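Local coordinates for protein leucyl aminopeptidase (Trypanosoma brucei brucei, PDB 5NTD) that probably removes leucine and other residues from peptide N-termini as a hexameric, metal-dependent M17 aminopeptidase, here holding two manganese ions and the inhibitor bestatin, at residues 267-272 against 336-341; 283-288 against 391-396. All coordinates share one frame; numbering follows the deposited sequence.

Both contacts belong to the central mixed sheet of the M17 catalytic domain, with centres about 13 Å apart. Strand 334-344 lies between strands 268-274 and 283-291, and 283-291 in turn pairs with 395-400; contact 1 is antiparallel and contact 2 parallel. They meet directly: Ser-336 OG is 2.6 Å from Ser-285 OG, a probable hydrogen bond, and Cys-340 SG packs 3.8 Å from Val-287 CG1. The metal centre lies nearby: the side chain of Cys-340 is about 11 Å from a bound manganese and about 12 Å from bestatin, and the side chain of Val-287 is about 14 Å from a manganese.

Contact 1: 267-272 against 336-341; sequences PRLVTL and SCTLCL
Arg-268 to Leu-272 pair with Cys-337 to Leu-341 as an antiparallel ladder in the mixed sheet of the catalytic domain. Three hydrogen-bonded pairs, Arg-268 with Leu-341, Val-270 with Leu-339 and Leu-272 with Cys-337, carry two backbone bonds each. The straightest runs from Val-270 N to Leu-339 O, 3.0 Å long with 177° at the hydrogen. On the face of these pairs, Val-270 CG2 stands anti to the carbonyl carbon, beside the backbone N (chi1 -180°), and from there meets Leu-341 CD1 at 3.8 Å, while Val-270 CB lies 4.1 Å from Leu-339 CB. Helix 314-328 covers Leu-272 and Cys-337 through Phe-323, whereas Leu-341 touches Phe-225 and Thr-226 of helix 222-236. The other face carries Leu-269, Thr-271, Thr-338 and Cys-340. Here the CD1 methyl of Leu-269 touches both Thr-338 CG2 (3.8 Å) and Cys-340 SG (3.9 Å), and His-384 of helix 374-387 touches Leu-269 and both threonines. Beyond the pair, strand 239-244 continues the sheet by bonding the backbones of Leu-269 and Thr-271. Thr-271 CA and Thr-338 CA, in a non-hydrogen-bonded pair, come to 4.2 Å. Thr-271 OG1 and Thr-338 OG1 share a 2.9 Å hydrogen bond.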
loop_
_atom_site.group_PDB
_atom_site.type_symbol
_atom_site.label_atom_id
_atom_site.label_comp_id
_atom_site.label_asym_id
_atom_site.label_seq_id
_atom_site.Cartn_x
_atom_site.Cartn_y
_atom_site.Cartn_z
ATOM N N PRO G 267 -1.223 -19.015 28.201
ATOM C CA PRO G 267 -0.512 -19.988 27.402
ATOM C C PRO G 267 -0.210 -21.212 28.235
ATOM O O PRO G 267 -0.143 -21.123 29.460
ATOM C CB PRO G 267 0.787 -19.281 27.052
ATOM C CG PRO G 267 0.983 -18.315 28.154
ATOM C CD PRO G 267 -0.377 -17.871 28.558
ATOM N N ARG G 268 -0.013 -22.326 27.554
ATOM C CA ARG G 268 0.342 -23.590 28.198
ATOM C C ARG G 268 1.355 -24.338 27.386
ATOM O O ARG G 268 1.227 -24.438 26.179
ATOM C CB ARG G 268 -0.913 -24.463 28.386
ATOM C CG ARG G 268 -1.814 -23.977 29.513
ATOM C CD ARG G 268 -3.250 -24.055 29.091
ATOM N NE ARG G 268 -4.203 -23.930 30.187
ATOM C CZ ARG G 268 -4.952 -22.865 30.438
ATOM N NH1 ARG G 268 -4.887 -21.775 29.704
ATOM N NH2 ARG G 268 -5.838 -22.928 31.413
ATOM N N LEU G 269 2.313 -24.898 28.087
ATOM C CA LEU G 269 3.188 -25.923 27.540
ATOM C C LEU G 269 2.685 -27.272 28.064
ATOM O O LEU G 269 2.817 -27.603 29.235
ATOM C CB LEU G 269 4.616 -25.688 27.949
ATOM C CG LEU G 269 5.677 -26.337 27.074
ATOM C CD1 LEU G 269 5.718 -25.764 25.671
ATOM C CD2 LEU G 269 7.032 -26.161 27.737
ATOM N N VAL G 270 2.110 -28.042 27.160
ATOM C CA VAL G 270 1.478 -29.306 27.479
ATOM C C VAL G 270 2.293 -30.473 26.915
ATOM O O VAL G 270 2.426 -30.609 25.700
ATOM C CB VAL G 270 0.073 -29.378 26.925
ATOM C CG1 VAL G 270 -0.587 -30.703 27.268
ATOM C CG2 VAL G 270 -0.768 -28.247 27.463
ATOM N N THR G 271 2.815 -31.316 27.795
ATOM C CA THR G 271 3.598 -32.456 27.361
ATOM C C THR G 271 2.903 -33.766 27.711
ATOM O O THR G 271 2.523 -34.009 28.851
ATOM C CB THR G 271 5.026 -32.436 27.925
ATOM O OG1 THR G 271 5.722 -31.254 27.470
ATOM C CG2 THR G 271 5.813 -33.643 27.457
ATOM N N LEU G 272 2.780 -34.610 26.705
ATOM C CA LEU G 272 2.163 -35.921 26.815
ATOM C C LEU G 272 3.240 -37.001 26.642
ATOM O O LEU G 272 4.148 -36.834 25.827
ATOM C CB LEU G 272 1.074 -36.131 25.765
ATOM C CG LEU G 272 0.168 -34.926 25.545
ATOM C CD1 LEU G 272 -0.831 -35.224 24.437
ATOM C CD2 LEU G 272 -0.567 -34.573 26.814
ATOM N N SER G 336 7.263 -38.485 23.342
ATOM C CA SER G 336 6.751 -37.264 24.032
ATOM C C SER G 336 6.059 -36.424 22.968
ATOM O O SER G 336 6.408 -36.473 21.794
ATOM C CB SER G 336 7.844 -36.460 24.707
ATOM O OG SER G 336 8.773 -35.970 23.754
ATOM N N CYS G 337 5.048 -35.718 23.393
ATOM C CA CYS G 337 4.297 -34.813 22.522
ATOM C C CYS G 337 4.041 -33.522 23.270
ATOM O O CYS G 337 3.274 -33.462 24.219
ATOM C CB CYS G 337 2.972 -35.417 22.096
ATOM S SG CYS G 337 1.979 -34.294 21.068
ATOM N N THR G 338 4.763 -32.501 22.849
ATOM C CA THR G 338 4.731 -31.194 23.525
ATOM C C THR G 338 3.930 -30.214 22.658
ATOM O O THR G 338 4.296 -29.901 21.530
ATOM C CB THR G 338 6.146 -30.688 23.834
ATOM O OG1 THR G 338 6.762 -31.566 24.793
ATOM C CG2 THR G 338 6.114 -29.276 24.409
ATOM N N LEU G 339 2.827 -29.760 23.213
ATOM C CA LEU G 339 1.950 -28.786 22.567
ATOM C C LEU G 339 2.290 -27.392 23.086
ATOM O O LEU G 339 2.216 -27.119 24.280
ATOM C CB LEU G 339 0.495 -29.076 22.846
ATOM C CG LEU G 339 0.040 -30.510 22.583
ATOM C CD1 LEU G 339 -1.419 -30.628 22.999
ATOM C CD2 LEU G 339 0.211 -30.914 21.129
ATOM N N CYS G 340 2.682 -26.524 22.162
ATOM C CA CYS G 340 3.063 -25.160 22.498
ATOM C C CYS G 340 1.838 -24.297 22.270
ATOM O O CYS G 340 1.622 -23.755 21.180
ATOM C CB CYS G 340 4.235 -24.691 21.651
ATOM S SG CYS G 340 5.682 -25.760 21.724
ATOM N N LEU G 341 1.036 -24.185 23.308
ATOM C CA LEU G 341 -0.283 -23.534 23.219
ATOM C C LEU G 341 -0.257 -22.081 23.682
ATOM O O LEU G 341 0.147 -21.751 24.796
ATOM C CB LEU G 341 -1.328 -24.259 24.035
ATOM C CG LEU G 341 -1.505 -25.730 23.711
ATOM C CD1 LEU G 341 -2.523 -26.358 24.676
ATOM C CD2 LEU G 341 -1.964 -25.941 22.285
#

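Contact 2: 283-288 against 391-396; sequences KVSLVG and FTPDVV
This is a parallel strand pairing with a loop folded against its start: Val-395 and Val-396 open strand 395-400 alongside 283-291 in the catalytic-domain sheet, and Phe-391 to Asp-394 lead into it. The bridges join Val-284 to Val-395 and Ser-285 to Val-396. Ser-285 N donates to Val-395 O at 2.9 Å. Two residues earlier, Lys-283 O takes two bonds, a short one from Asp-394 N (2.7 Å) and a longer one from Val-395 N (3.2 Å). Asp-394 also returns a bond through its side chain: with CG anti to its carbonyl carbon (chi1 -60°), OD2 reaches Lys-283 N at 2.9 Å. The Lys-283 N-H meets that oxygen on its anti side, 27° out of the carboxylate plane.

The aliphatic part of Lys-283 runs alongside the Phe-391 side chain, the two pointing opposite ways, with Lys-283 CD 3.8 Å from Phe-391 CD2. The lysine chain bends at its last two torsions, and a water accepts from Thr-392 N and, weakly, from Lys-283 NZ. Further along, Ser-285 OG sits 3.4 Å from both CB and CG of Pro-393 and hydrogen-bonds to Ser-336 OG of the strand on the other flank. Val-287 and Val-396 both face helix 374-387, touching Val-382 and Thr-386 respectively.

Both backbone polar atoms of Lys-283 are thus engaged by Asp-394, N by the carboxylate and O by the amide, which probably helps to set the register where the loop becomes strand. The ammonium and carboxylate of the two residues, not in direct contact, probably add only a modest electrostatic attraction.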
loop_
_atom_site.group_PDB
_atom_site.type_symbol
_atom_site.label_atom_id
_atom_site.label_comp_id
_atom_site.label_asym_id
_atom_site.label_seq_id
_atom_site.Cartn_x
_atom_site.Cartn_y
_atom_site.Cartn_z
ATOM N N LYS G 283 13.207 -43.531 20.387
ATOM C CA LYS G 283 12.622 -42.475 21.246
ATOM C C LYS G 283 12.455 -41.185 20.434
ATOM O O LYS G 283 13.435 -40.606 19.932
ATOM C CB LYS G 283 13.487 -42.212 22.469
ATOM C CG LYS G 283 13.825 -43.461 23.257
ATOM C CD LYS G 283 14.434 -43.089 24.607
ATOM C CE LYS G 283 15.451 -44.103 25.119
ATOM N NZ LYS G 283 16.830 -43.526 24.977
ATOM N N VAL G 284 11.208 -40.748 20.321
ATOM C CA VAL G 284 10.861 -39.613 19.485
ATOM C C VAL G 284 10.111 -38.584 20.304
ATOM O O VAL G 284 9.134 -38.888 20.951
ATOM C CB VAL G 284 9.999 -40.023 18.279
ATOM C CG1 VAL G 284 9.698 -38.823 17.410
ATOM C CG2 VAL G 284 10.695 -41.074 17.450
ATOM N N SER G 285 10.571 -37.347 20.216
ATOM C CA SER G 285 9.884 -36.179 20.809
ATOM C C SER G 285 9.216 -35.352 19.734
ATOM O O SER G 285 9.860 -34.896 18.782
ATOM C CB SER G 285 10.825 -35.304 21.589
ATOM O OG SER G 285 11.214 -35.925 22.802
ATOM N N LEU G 286 7.920 -35.187 19.893
ATOM C CA LEU G 286 7.119 -34.378 18.999
ATOM C C LEU G 286 6.901 -33.025 19.638
ATOM O O LEU G 286 6.607 -32.935 20.827
ATOM C CB LEU G 286 5.754 -35.005 18.718
ATOM C CG LEU G 286 5.778 -36.450 18.219
ATOM C CD1 LEU G 286 4.361 -37.012 18.145
ATOM C CD2 LEU G 286 6.429 -36.553 16.846
ATOM N N VAL G 287 6.989 -31.977 18.826
ATOM C CA VAL G 287 6.713 -30.601 19.287
ATOM C C VAL G 287 5.823 -29.888 18.255
ATOM O O VAL G 287 6.144 -29.847 17.106
ATOM C CB VAL G 287 8.012 -29.817 19.465
ATOM C CG1 VAL G 287 7.727 -28.443 20.055
ATOM C CG2 VAL G 287 8.953 -30.574 20.377
ATOM N N GLY G 288 4.711 -29.355 18.709
ATOM C CA GLY G 288 3.734 -28.748 17.819
ATOM C C GLY G 288 3.416 -27.294 18.129
ATOM O O GLY G 288 3.250 -26.920 19.278
ATOM N N PHE G 391 13.766 -38.766 29.507
ATOM C CA PHE G 391 14.652 -39.378 28.508
ATOM C C PHE G 391 15.138 -38.314 27.542
ATOM O O PHE G 391 14.587 -37.215 27.480
ATOM C CB PHE G 391 13.921 -40.465 27.739
ATOM C CG PHE G 391 12.820 -39.936 26.844
ATOM C CD1 PHE G 391 11.547 -39.729 27.335
ATOM C CD2 PHE G 391 13.064 -39.707 25.495
ATOM C CE1 PHE G 391 10.525 -39.285 26.507
ATOM C CE2 PHE G 391 12.052 -39.264 24.650
ATOM C CZ PHE G 391 10.782 -39.042 25.159
ATOM N N THR G 392 16.151 -38.667 26.771
ATOM C CA THR G 392 16.650 -37.810 25.687
ATOM C C THR G 392 16.249 -38.454 24.373
ATOM O O THR G 392 16.579 -39.594 24.138
ATOM C CB THR G 392 18.176 -37.652 25.727
ATOM O OG1 THR G 392 18.552 -37.091 26.993
ATOM C CG2 THR G 392 18.674 -36.680 24.635
ATOM N N PRO G 393 15.539 -37.715 23.488
ATOM C CA PRO G 393 15.058 -38.346 22.280
ATOM C C PRO G 393 16.145 -38.576 21.270
ATOM O O PRO G 393 17.145 -37.882 21.252
ATOM C CB PRO G 393 14.065 -37.328 21.736
ATOM C CG PRO G 393 14.562 -36.024 22.226
ATOM C CD PRO G 393 15.061 -36.325 23.599
ATOM N N ASP G 394 15.915 -39.579 20.440
ATOM C CA ASP G 394 16.780 -39.876 19.306
ATOM C C ASP G 394 16.450 -38.946 18.159
ATOM O O ASP G 394 17.296 -38.656 17.320
ATOM C CB ASP G 394 16.595 -41.323 18.820
ATOM C CG ASP G 394 16.919 -42.354 19.908
ATOM O OD1 ASP G 394 17.989 -42.230 20.551
ATOM O OD2 ASP G 394 16.065 -43.253 20.127
ATOM N N VAL G 395 15.183 -38.592 18.092
ATOM C CA VAL G 395 14.645 -37.809 16.995
ATOM C C VAL G 395 13.695 -36.791 17.569
ATOM O O VAL G 395 12.852 -37.116 18.390
ATOM C CB VAL G 395 13.862 -38.664 15.981
ATOM C CG1 VAL G 395 13.311 -37.799 14.861
ATOM C CG2 VAL G 395 14.746 -39.747 15.393
ATOM N N VAL G 396 13.828 -35.558 17.100
ATOM C CA VAL G 396 12.877 -34.484 17.428
ATOM C C VAL G 396 12.159 -34.082 16.149
ATOM O O VAL G 396 12.796 -33.796 15.139
ATOM C CB VAL G 396 13.538 -33.248 18.003
ATOM C CG1 VAL G 396 12.526 -32.123 18.192
ATOM C CG2 VAL G 396 14.172 -33.562 19.325
HETATM O O HOH W 1 17.524 -41.484 27.573
#